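Cellobiose 2-epimerase (Spirochaeta thermophila DSM 6192, PDB 5ZIG) probably catalyses the reversible epimerisation of cellobiose to 4-O-beta-D-glucosyl-D-mannose. Local coordinates at residues W280-P283 with V284-T288; A382-H385 with N386-C390; G163-E166 with A167-E170; V344-F347 with I348-L352; F29-G32 with Q33-P36. One frame throughout, in Å; residues are numbered along the deposited sequence.

Interaction 1: residues W280-P283 with V284-T288; sequences WIRP and VMEET
Chi1 of Arg282 (-153°, CG anti to N) and of Glu286 (-82°, CG beside N) bring the two chains to the same side of the helix. The glutamate chain then runs back over the preceding turn. The two cross at a slant, with OE2 of Glu286 3.5 Å from CD of Arg282. The guanidinium lies further off, with NH1 of Arg282 4.0 Å from OE2 of Glu286, too far for a salt bridge. A water joins the two instead. It donates to OE2 of Glu286 at 3.0 Å and accepts a weak bond from NH1 of Arg282. The other carboxylate oxygen, OE1 of Glu286, rests 3.3 Å from CA of Pro283. With an alanine here, the bridging water is likely to lose the acceptor of its proton, and the arginine chain the carboxylate that lies across it. The backbone bond from Glu286 N to Arg282 O is 2.8 Å long. Pro283 has no N-H to give to the turn before, and the helix kinks there. Its O still accepts from Glu287 N. On the buried side, CG2 of Ile281 lies 4.4 Å from CG of Met285. Val284 and Met285 face helix 251-269, and Met285 also reaches helix 315-332. This is an i to i+4 pairing on a proline-kinked helix, one of the paired helices of the (alpha/alpha)6-barrel fold of this family.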
# COMPACT_ATOMS: atom_id res chain seq x y z
N TRP A 280 20.31 -9.12 2.80
CA TRP A 280 19.85 -8.25 1.72
C TRP A 280 19.12 -7.03 2.27
O TRP A 280 19.44 -5.89 1.91
CB TRP A 280 18.94 -9.05 0.80
CG TRP A 280 18.23 -8.25 -0.24
CD1 TRP A 280 18.64 -7.10 -0.81
CD2 TRP A 280 16.96 -8.57 -0.85
NE1 TRP A 280 17.72 -6.67 -1.74
CE2 TRP A 280 16.68 -7.56 -1.79
CE3 TRP A 280 16.05 -9.63 -0.71
CZ2 TRP A 280 15.52 -7.57 -2.58
CZ3 TRP A 280 14.89 -9.63 -1.49
CH2 TRP A 280 14.64 -8.61 -2.41
N ILE A 281 18.15 -7.26 3.14
CA ILE A 281 17.21 -6.20 3.51
C ILE A 281 17.81 -5.27 4.56
O ILE A 281 17.45 -4.09 4.61
CB ILE A 281 15.90 -6.87 3.97
CG1 ILE A 281 15.01 -7.15 2.76
CG2 ILE A 281 15.15 -6.03 5.00
CD1 ILE A 281 14.57 -5.90 2.03
N ARG A 282 18.75 -5.76 5.38
CA ARG A 282 19.26 -4.96 6.49
C ARG A 282 19.83 -3.62 6.04
O ARG A 282 19.46 -2.59 6.64
CB ARG A 282 20.31 -5.78 7.26
CG ARG A 282 20.43 -5.38 8.74
CD ARG A 282 21.77 -5.79 9.34
NE ARG A 282 21.62 -6.88 10.30
CZ ARG A 282 21.57 -6.72 11.62
NH1 ARG A 282 21.65 -5.51 12.16
NH2 ARG A 282 21.43 -7.78 12.41
N PRO A 283 20.69 -3.53 5.03
CA PRO A 283 21.22 -2.21 4.65
C PRO A 283 20.15 -1.26 4.12
O PRO A 283 20.32 -0.05 4.26
CB PRO A 283 22.27 -2.54 3.59
CG PRO A 283 21.86 -3.84 3.07
CD PRO A 283 21.32 -4.59 4.22
N VAL A 284 19.08 -1.76 3.51
CA VAL A 284 17.97 -0.89 3.12
C VAL A 284 17.34 -0.29 4.37
O VAL A 284 17.05 0.91 4.42
CB VAL A 284 16.94 -1.68 2.29
CG1 VAL A 284 15.70 -0.84 1.96
CG2 VAL A 284 17.58 -2.17 1.00
N MET A 285 17.17 -1.10 5.41
CA MET A 285 16.61 -0.62 6.67
C MET A 285 17.54 0.36 7.37
O MET A 285 17.09 1.39 7.89
CB MET A 285 16.32 -1.80 7.59
CG MET A 285 14.95 -2.40 7.45
SD MET A 285 13.65 -1.16 7.58
CE MET A 285 14.14 -0.23 9.03
N GLU A 286 18.85 0.06 7.39
CA GLU A 286 19.83 0.96 7.98
C GLU A 286 19.88 2.30 7.26
O GLU A 286 20.00 3.35 7.90
CB GLU A 286 21.21 0.30 8.00
CG GLU A 286 21.40 -0.65 9.15
CD GLU A 286 22.36 -1.81 8.86
OE1 GLU A 286 22.64 -2.10 7.66
OE2 GLU A 286 22.80 -2.44 9.84
N GLU A 287 19.79 2.28 5.92
CA GLU A 287 19.69 3.52 5.16
C GLU A 287 18.48 4.35 5.58
O GLU A 287 18.55 5.59 5.60
CB GLU A 287 19.58 3.20 3.67
CG GLU A 287 20.84 2.66 3.04
CD GLU A 287 21.62 3.73 2.34
OE1 GLU A 287 21.58 4.89 2.82
OE2 GLU A 287 22.27 3.42 1.32
N THR A 288 17.36 3.70 5.89
CA THR A 288 16.14 4.40 6.24
C THR A 288 16.22 5.00 7.64
O THR A 288 15.74 6.12 7.88
CB THR A 288 14.94 3.45 6.14
OG1 THR A 288 14.78 3.02 4.79
CG2 THR A 288 13.65 4.12 6.63
O HOH W 1 20.33 -3.11 11.45

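Interaction 2: residues A382-H385 with N386-C390; sequences ASYH and NSRAC
Tyr384 and Arg388, one helical turn apart, lie side by side and point the same way. The guanidinium has the phenol end over one of its faces, with CZ of Tyr384 close to its centre. The ring and guanidinium planes are 48° apart. OH of Tyr384 comes 3.1 Å from NH2 of Arg388, but the angle is wrong for a hydrogen bond. The N-H groups are turned elsewhere: Arg388 makes salt bridges to Glu199, Glu256 and Glu320, and Tyr384 OH bonds to Glu199. These three carboxylates fix the direction of the guanidinium. With CG anti to the backbone N (chi1 -175°) and a bend at chi3, the arginine chain brings its head beside the ring. CE2 of Tyr384 also sits over the centre of the His385 ring, whose ND1 bonds to Glu320. This is the tightly packed part. Such a buried Tyr-His-Arg cluster ringed by glutamates, with a bound 1,2-ethanediol near Arg388, is consistent with the sugar pocket of this family.

The looser part is bridged by two waters. One donates to His385 O at 2.6 Å and accepts from Arg388 NE at 2.8 Å, in the guanidinium plane. Another links Ala382 O to Asn386 N, 3.3 Å from that nitrogen. At the helix start the OG of Ser387 donates to Ser383 O at 3.0 Å, tying the incoming loop to the first turn. One residue on, Arg388 N bonds to Tyr384 O. The whole contact is buried. Tyr384, His385 and Arg388 meet helix 251-269, Asn386 and Ser387 lean on helix 7-31, and Ala389 packs against helix 315-332.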
# COMPACT_ATOMS: atom_id res chain seq x y z
N ALA A 382 -6.86 7.14 0.02
CA ALA A 382 -8.05 6.46 0.52
C ALA A 382 -7.80 6.09 1.98
O ALA A 382 -7.10 6.79 2.70
CB ALA A 382 -8.37 5.24 -0.34
N SER A 383 -8.40 5.02 2.42
CA SER A 383 -8.30 4.59 3.78
C SER A 383 -7.34 3.45 4.10
O SER A 383 -7.35 2.98 5.15
CB SER A 383 -9.67 4.23 4.28
OG SER A 383 -10.08 3.05 3.75
N TYR A 384 -6.48 3.08 3.16
CA TYR A 384 -5.58 1.96 3.28
C TYR A 384 -4.25 2.11 3.99
O TYR A 384 -4.00 1.39 4.87
CB TYR A 384 -5.44 1.30 1.90
CG TYR A 384 -4.15 0.72 1.52
CD1 TYR A 384 -3.87 -0.60 1.75
CD2 TYR A 384 -3.26 1.46 0.86
CE1 TYR A 384 -2.69 -1.15 1.33
CE2 TYR A 384 -2.10 0.93 0.42
CZ TYR A 384 -1.80 -0.37 0.66
OH TYR A 384 -0.62 -0.81 0.19
N HIS A 385 -3.42 3.04 3.62
CA HIS A 385 -2.13 3.19 4.23
C HIS A 385 -2.19 3.34 5.77
O HIS A 385 -1.54 2.62 6.48
CB HIS A 385 -1.37 4.33 3.56
CG HIS A 385 -0.69 3.97 2.27
ND1 HIS A 385 0.44 3.21 2.20
CD2 HIS A 385 -0.96 4.34 1.01
CE1 HIS A 385 0.82 3.11 0.95
NE2 HIS A 385 -0.00 3.80 0.21
N ASN A 386 -3.01 4.26 6.23
CA ASN A 386 -3.17 4.52 7.63
C ASN A 386 -3.93 3.45 8.41
O ASN A 386 -3.50 3.11 9.46
CB ASN A 386 -3.62 5.97 7.94
CG ASN A 386 -4.97 6.33 7.36
OD1 ASN A 386 -5.68 5.51 6.84
ND2 ASN A 386 -5.33 7.60 7.49
N SER A 387 -5.02 2.92 7.89
CA SER A 387 -5.70 1.86 8.55
C SER A 387 -4.78 0.66 8.66
O SER A 387 -4.74 0.03 9.67
CB SER A 387 -6.93 1.38 7.86
OG SER A 387 -8.01 2.23 8.02
N ARG A 388 -4.11 0.30 7.57
CA ARG A 388 -3.17 -0.81 7.65
C ARG A 388 -2.14 -0.59 8.74
O ARG A 388 -1.81 -1.51 9.49
CB ARG A 388 -2.47 -1.02 6.31
CG ARG A 388 -1.55 -2.27 6.31
CD ARG A 388 -1.12 -2.69 4.89
NE ARG A 388 -0.21 -1.71 4.28
CZ ARG A 388 0.44 -1.89 3.13
NH1 ARG A 388 0.32 -3.02 2.44
NH2 ARG A 388 1.22 -0.92 2.65
N ALA A 389 -1.60 0.63 8.81
CA ALA A 389 -0.54 0.92 9.77
C ALA A 389 -1.04 0.73 11.18
O ALA A 389 -0.30 0.26 12.04
CB ALA A 389 -0.00 2.33 9.56
N CYS A 390 -2.33 1.01 11.40
CA CYS A 390 -2.93 0.77 12.71
C CYS A 390 -3.12 -0.72 12.97
O CYS A 390 -2.82 -1.22 14.06
CB CYS A 390 -4.26 1.51 12.81
SG CYS A 390 -4.16 3.31 12.80
O HOH W 2 -4.52 6.11 3.99
O HOH W 3 0.06 0.65 5.85

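Interaction 3: residues G163-E166 with A167-E170; sequences GYYE and AFTE
Tyr165 and Phe168 cross obliquely, their ring planes 83° apart and their centroids 5.9 Å from each other. The outer end of the phenylalanine ring does the touching. CE1 of Phe168 lies 3.7 Å from CB of Tyr165, and CZ of Phe168 comes 3.8 Å from CD2 of the tyrosine. Phe168 thus meets the root and near side of the tyrosine, not its hydroxyl end. The first torsions explain this. Phe168 sets CG beside its backbone N (chi1 -74°), which turns the ring back along the chain toward Tyr165. Tyr165 is turned in the same sense, but its ring runs on past the contact, and its OH bonds to Glu240.

The two aromatic residues sit where a loop from helix 139-156 enters strand 167-168. That strand is the middle one of a small antiparallel sheet, between strands 117-118 and 175-176. Ala167 pairs by backbone with Leu176, and Phe168 with Lys117. The side chains of both aromatics also touch Pro175 of the neighbouring strand, and that of Phe168 touches Leu119.

Between the aromatics, Glu166 has helical backbone angles that bend the chain. They put Tyr165 and Phe168 near each other without any hydrogen bond across the turn. The side chain of Glu166 leads away from residues 167-170. Its CG is anti to the backbone N, and the carboxylate is held at both oxygens, OE1 by Thr190 and OE2 by Thr193.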
# COMPACT_ATOMS: atom_id res chain seq x y z
N GLY A 163 9.03 -10.12 -14.95
CA GLY A 163 8.27 -8.96 -14.50
C GLY A 163 7.01 -8.77 -15.33
O GLY A 163 6.60 -9.66 -16.08
N TYR A 164 6.40 -7.59 -15.19
CA TYR A 164 5.08 -7.26 -15.72
C TYR A 164 5.11 -5.92 -16.45
O TYR A 164 5.73 -4.96 -15.98
CB TYR A 164 3.97 -7.19 -14.62
CG TYR A 164 3.82 -8.47 -13.81
CD1 TYR A 164 2.72 -9.31 -14.02
CD2 TYR A 164 4.75 -8.83 -12.85
CE1 TYR A 164 2.58 -10.47 -13.33
CE2 TYR A 164 4.60 -10.01 -12.13
CZ TYR A 164 3.52 -10.83 -12.38
OH TYR A 164 3.34 -12.01 -11.70
N TYR A 165 4.43 -5.86 -17.60
CA TYR A 165 4.18 -4.59 -18.25
C TYR A 165 3.33 -3.71 -17.34
O TYR A 165 2.49 -4.19 -16.58
CB TYR A 165 3.48 -4.81 -19.59
CG TYR A 165 4.34 -5.61 -20.52
CD1 TYR A 165 5.38 -5.01 -21.20
CD2 TYR A 165 4.16 -6.99 -20.68
CE1 TYR A 165 6.20 -5.73 -22.04
CE2 TYR A 165 4.98 -7.72 -21.51
CZ TYR A 165 5.99 -7.08 -22.20
OH TYR A 165 6.83 -7.77 -23.05
N GLU A 166 3.54 -2.40 -17.45
CA GLU A 166 2.85 -1.46 -16.57
C GLU A 166 1.34 -1.49 -16.78
O GLU A 166 0.57 -1.50 -15.81
CB GLU A 166 3.40 -0.06 -16.83
CG GLU A 166 2.85 1.03 -15.93
CD GLU A 166 3.32 0.91 -14.49
OE1 GLU A 166 4.35 0.27 -14.24
OE2 GLU A 166 2.65 1.48 -13.62
N ALA A 167 0.90 -1.49 -18.04
CA ALA A 167 -0.51 -1.27 -18.31
C ALA A 167 -0.84 -1.79 -19.70
O ALA A 167 0.05 -2.05 -20.52
CB ALA A 167 -0.86 0.22 -18.18
N PHE A 168 -2.14 -1.97 -19.95
CA PHE A 168 -2.63 -2.46 -21.23
C PHE A 168 -3.85 -1.66 -21.66
O PHE A 168 -4.55 -1.05 -20.85
CB PHE A 168 -2.98 -3.96 -21.16
CG PHE A 168 -1.79 -4.86 -21.12
CD1 PHE A 168 -1.15 -5.14 -19.92
CD2 PHE A 168 -1.30 -5.44 -22.29
CE1 PHE A 168 -0.04 -5.98 -19.89
CE2 PHE A 168 -0.19 -6.26 -22.26
CZ PHE A 168 0.45 -6.53 -21.06
N THR A 169 -4.09 -1.69 -22.98
CA THR A 169 -5.31 -1.19 -23.56
C THR A 169 -6.51 -1.97 -23.02
O THR A 169 -6.38 -3.04 -22.41
CB THR A 169 -5.27 -1.32 -25.09
OG1 THR A 169 -4.78 -2.63 -25.44
CG2 THR A 169 -4.36 -0.26 -25.70
N GLU A 170 -7.70 -1.42 -23.28
CA GLU A 170 -8.92 -1.97 -22.69
C GLU A 170 -9.05 -3.47 -22.96
O GLU A 170 -9.33 -4.25 -22.04
CB GLU A 170 -10.14 -1.21 -23.21
CG GLU A 170 -11.45 -1.71 -22.62
CD GLU A 170 -12.66 -0.96 -23.15
OE1 GLU A 170 -12.48 -0.10 -24.04
OE2 GLU A 170 -13.78 -1.24 -22.67

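Interaction 4: residues V344-F347 with I348-L352; sequences VWRF and IMDHL
Arg346 and one of two conformers of Asp350 form a salt bridge in which no N-H points at the acid; the other conformer leaves it doubtful. OD2 of Asp350 is 3.3 Å from NE of Arg346 but lies well out of the guanidinium plane, so the attraction is one of charges alone. OD1 of Asp350 sits over the centre of one face, with the planes 61° apart. The bend of the arginine at chi2 (47°) swings its head back over the aspartate. A water adds a bridge, donating to OD2 of Asp350 and accepting a weak bond from NH2 of Arg346. This side is exposed.

Another side carries a Met-aromatic contact. CG of Met349 rests over one face of the Trp345 indole, toward its rim, 3.2 Å from NE1. SD of Met349 is 4.5 Å from the centroid of the five-membered ring and approaches obliquely. The indole N-H goes to Glu17 of helix 7-31. All these pairs are i to i+4 on helix 336-352, part of the (alpha/alpha)6 barrel.

Near the helix end, His351 turns an edge to the face of Phe347, CD2 of His351 lying 3.5 Å from CE1 of Phe347. CD1 of Leu352 comes to the edge of the phenylalanine. Deeper in, CD1 of Ile348 lies 3.8 Å from CE3 of Trp345, and Ile348 and Leu352 pack on helix 315-332.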
# COMPACT_ATOMS: atom_id res chain seq x y z
N VAL A 344 8.37 8.08 14.76
CA VAL A 344 7.52 8.34 13.60
C VAL A 344 6.07 8.46 14.03
O VAL A 344 5.34 9.35 13.57
CB VAL A 344 7.73 7.25 12.52
CG1 VAL A 344 6.56 7.24 11.52
CG2 VAL A 344 9.04 7.49 11.79
N TRP A 345 5.63 7.59 14.95
CA TRP A 345 4.23 7.60 15.34
C TRP A 345 3.87 8.90 16.07
O TRP A 345 2.79 9.45 15.87
CB TRP A 345 3.89 6.40 16.23
CG TRP A 345 2.44 6.44 16.62
CD1 TRP A 345 1.91 6.78 17.84
CD2 TRP A 345 1.32 6.19 15.76
NE1 TRP A 345 0.53 6.73 17.80
CE2 TRP A 345 0.14 6.38 16.53
CE3 TRP A 345 1.19 5.81 14.41
CZ2 TRP A 345 -1.13 6.21 16.01
CZ3 TRP A 345 -0.07 5.64 13.90
CH2 TRP A 345 -1.22 5.86 14.69
N ARG A 346 4.78 9.38 16.92
CA ARG A 346 4.59 10.66 17.58
C ARG A 346 4.44 11.78 16.56
O ARG A 346 3.58 12.65 16.69
CB ARG A 346 5.76 10.92 18.54
CG ARG A 346 5.58 12.09 19.49
CD ARG A 346 4.22 12.06 20.16
NE ARG A 346 4.09 13.09 21.17
CZ ARG A 346 2.94 13.45 21.73
NH1 ARG A 346 1.82 12.83 21.37
NH2 ARG A 346 2.91 14.40 22.66
N PHE A 347 5.27 11.75 15.51
CA PHE A 347 5.15 12.76 14.46
C PHE A 347 3.76 12.72 13.83
O PHE A 347 3.12 13.77 13.65
CB PHE A 347 6.23 12.56 13.40
CG PHE A 347 6.28 13.67 12.40
CD1 PHE A 347 6.98 14.84 12.68
CD2 PHE A 347 5.59 13.56 11.18
CE1 PHE A 347 7.00 15.88 11.78
CE2 PHE A 347 5.62 14.58 10.28
CZ PHE A 347 6.32 15.75 10.57
N ILE A 348 3.26 11.52 13.54
CA ILE A 348 1.94 11.35 12.95
C ILE A 348 0.87 11.92 13.88
O ILE A 348 -0.01 12.68 13.45
CB ILE A 348 1.66 9.87 12.65
CG1 ILE A 348 2.65 9.31 11.63
CG2 ILE A 348 0.22 9.68 12.19
CD1 ILE A 348 2.61 7.78 11.55
N MET A 349 0.89 11.50 15.14
CA MET A 349 -0.09 11.99 16.11
C MET A 349 -0.02 13.50 16.27
O MET A 349 -1.05 14.17 16.40
CB MET A 349 0.11 11.30 17.46
CG MET A 349 -0.29 9.82 17.48
SD MET A 349 -2.05 9.55 17.21
CE MET A 349 -2.73 9.80 18.84
N ASP A 350 1.19 14.06 16.27
CA ASP A 350 1.36 15.49 16.53
C ASP A 350 0.91 16.35 15.36
O ASP A 350 0.36 17.44 15.56
CB ASP A 350 2.83 15.79 16.85
CG ASP A 350 3.18 15.45 18.26
OD1 ASP A 350 2.36 15.73 19.15
OD2 ASP A 350 4.29 14.91 18.48
N HIS A 351 1.15 15.91 14.13
CA HIS A 351 1.00 16.83 13.01
C HIS A 351 0.11 16.31 11.88
O HIS A 351 -0.64 17.10 11.30
CB HIS A 351 2.40 17.19 12.47
CG HIS A 351 3.36 17.64 13.54
ND1 HIS A 351 3.11 18.71 14.37
CD2 HIS A 351 4.57 17.15 13.91
CE1 HIS A 351 4.12 18.86 15.20
NE2 HIS A 351 5.02 17.93 14.95
N LEU A 352 0.15 15.00 11.57
CA LEU A 352 -0.60 14.49 10.42
C LEU A 352 -2.06 14.22 10.75
O LEU A 352 -2.89 14.17 9.83
CB LEU A 352 0.04 13.21 9.88
CG LEU A 352 1.23 13.54 8.99
CD1 LEU A 352 2.17 12.35 8.93
CD2 LEU A 352 0.78 13.98 7.56
O HOH W 4 5.03 16.07 21.42

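Interaction 5: residues F29-G32 with Q33-P36; sequences FWLG and QQDP
Trp30 O accepts the shortest sound polar bond here, 2.8 Å from Gln33 N. The donor stands above the carbonyl plane, as the chain leaves the helix at Gly32. One residue on, NE2 of Gln34 donates to Leu31 O at 3.1 Å. This bond is nearly straight (167°) and lies in the carbonyl plane, on a lone pair, with the acceptor also in the amide plane of Gln34. The glutamine chain runs alongside Leu31, and its NE2 is 3.7 Å from CD2 of that residue. The other end of the amide, OE1 of Gln34, is held by Asn85 of helix 77-94.

Gln33 folds back the other way. A bend at chi2 (-83°) brings NE2 of Gln33 over one face of Phe29, toward its rim, 3.3 Å from CZ. Ring and amide planes are 59° apart. CG of Gln33 packs against the backbone, 3.1 Å from Phe29 O. Cut back to an alanine, the side chain is likely to leave that face of Phe29 without its amide nitrogen and open a gap beside the last helical turn. NE1 of Trp30 bonds to Glu359, and CD2 of Phe29 lies over the indole ring.

The backbone N of Gln33 and the side-chain amide of Gln34 thus take up two late carbonyls of helix 7-31. The chemistry implies a helix C-terminus closed by polar bonds, with an amide nitrogen set over an aromatic face beside them.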
# COMPACT_ATOMS: atom_id res chain seq x y z
N PHE A 29 -14.60 8.66 9.64
CA PHE A 29 -14.57 9.66 8.60
C PHE A 29 -14.92 9.04 7.25
O PHE A 29 -15.72 9.61 6.50
CB PHE A 29 -13.20 10.33 8.56
CG PHE A 29 -12.96 11.22 7.37
CD1 PHE A 29 -13.13 12.60 7.48
CD2 PHE A 29 -12.51 10.70 6.18
CE1 PHE A 29 -12.87 13.44 6.41
CE2 PHE A 29 -12.27 11.52 5.09
CZ PHE A 29 -12.45 12.90 5.22
N TRP A 30 -14.37 7.87 6.95
CA TRP A 30 -14.65 7.27 5.65
C TRP A 30 -16.06 6.71 5.58
O TRP A 30 -16.71 6.80 4.53
CB TRP A 30 -13.61 6.20 5.33
CG TRP A 30 -12.29 6.83 5.06
CD1 TRP A 30 -11.18 6.78 5.85
CD2 TRP A 30 -11.95 7.65 3.93
NE1 TRP A 30 -10.16 7.50 5.27
CE2 TRP A 30 -10.61 8.04 4.09
CE3 TRP A 30 -12.65 8.07 2.79
CZ2 TRP A 30 -9.95 8.85 3.15
CZ3 TRP A 30 -11.99 8.87 1.86
CH2 TRP A 30 -10.66 9.25 2.05
N LEU A 31 -16.57 6.18 6.70
CA LEU A 31 -17.94 5.69 6.74
C LEU A 31 -18.92 6.77 6.33
O LEU A 31 -19.97 6.46 5.76
CB LEU A 31 -18.30 5.20 8.15
CG LEU A 31 -18.01 3.75 8.49
CD1 LEU A 31 -18.44 3.44 9.93
CD2 LEU A 31 -18.69 2.84 7.52
N GLY A 32 -18.60 8.03 6.63
CA GLY A 32 -19.43 9.14 6.23
C GLY A 32 -19.20 9.65 4.82
O GLY A 32 -19.68 10.74 4.50
N GLN A 33 -18.49 8.91 3.97
CA GLN A 33 -18.16 9.37 2.62
C GLN A 33 -18.64 8.40 1.54
O GLN A 33 -18.09 8.39 0.44
CB GLN A 33 -16.66 9.59 2.46
CG GLN A 33 -16.03 10.45 3.52
CD GLN A 33 -16.18 11.91 3.24
OE1 GLN A 33 -16.92 12.30 2.34
NE2 GLN A 33 -15.47 12.73 3.99
N GLN A 34 -19.63 7.57 1.85
CA GLN A 34 -20.25 6.69 0.87
C GLN A 34 -21.33 7.46 0.10
O GLN A 34 -22.10 8.23 0.68
CB GLN A 34 -20.85 5.48 1.58
CG GLN A 34 -19.91 4.84 2.61
CD GLN A 34 -20.49 3.59 3.23
OE1 GLN A 34 -20.67 2.57 2.57
NE2 GLN A 34 -20.79 3.68 4.53
N ASP A 35 -21.37 7.24 -1.21
CA ASP A 35 -22.33 7.82 -2.14
C ASP A 35 -23.67 7.09 -2.07
O ASP A 35 -23.77 5.93 -2.50
CB ASP A 35 -21.77 7.74 -3.57
CG ASP A 35 -22.51 8.63 -4.55
OD1 ASP A 35 -23.75 8.73 -4.49
OD2 ASP A 35 -21.82 9.20 -5.43
N PRO A 36 -24.73 7.73 -1.56
CA PRO A 36 -26.03 7.06 -1.44
C PRO A 36 -26.86 7.03 -2.72
O PRO A 36 -27.91 6.38 -2.75
CB PRO A 36 -26.74 7.86 -0.36
CG PRO A 36 -26.21 9.28 -0.58
CD PRO A 36 -24.77 9.12 -1.06

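How the interactions relate
Interaction 2 is the core contact, centred about 8 Å from the middle of the chain; the other four centres lie about 19 to 21 Å out. It is rich in buried charge held by acids from other helices. Interactions 1 and 4 are single-helix contacts, each with a solvent-side arginine-acid pair and an apolar side. Both pack on helix 315-332, as does interaction 2. Interaction 3 is buried and aromatic but belongs to a small sheet. Interaction 5 ends helix 7-31 with amide bonds. It touches interaction 2, where CB of Ser383 is 3.4 Å from CD1 of Trp30. Helix 7-31 also meets interaction 4 through Trp345 and Met349.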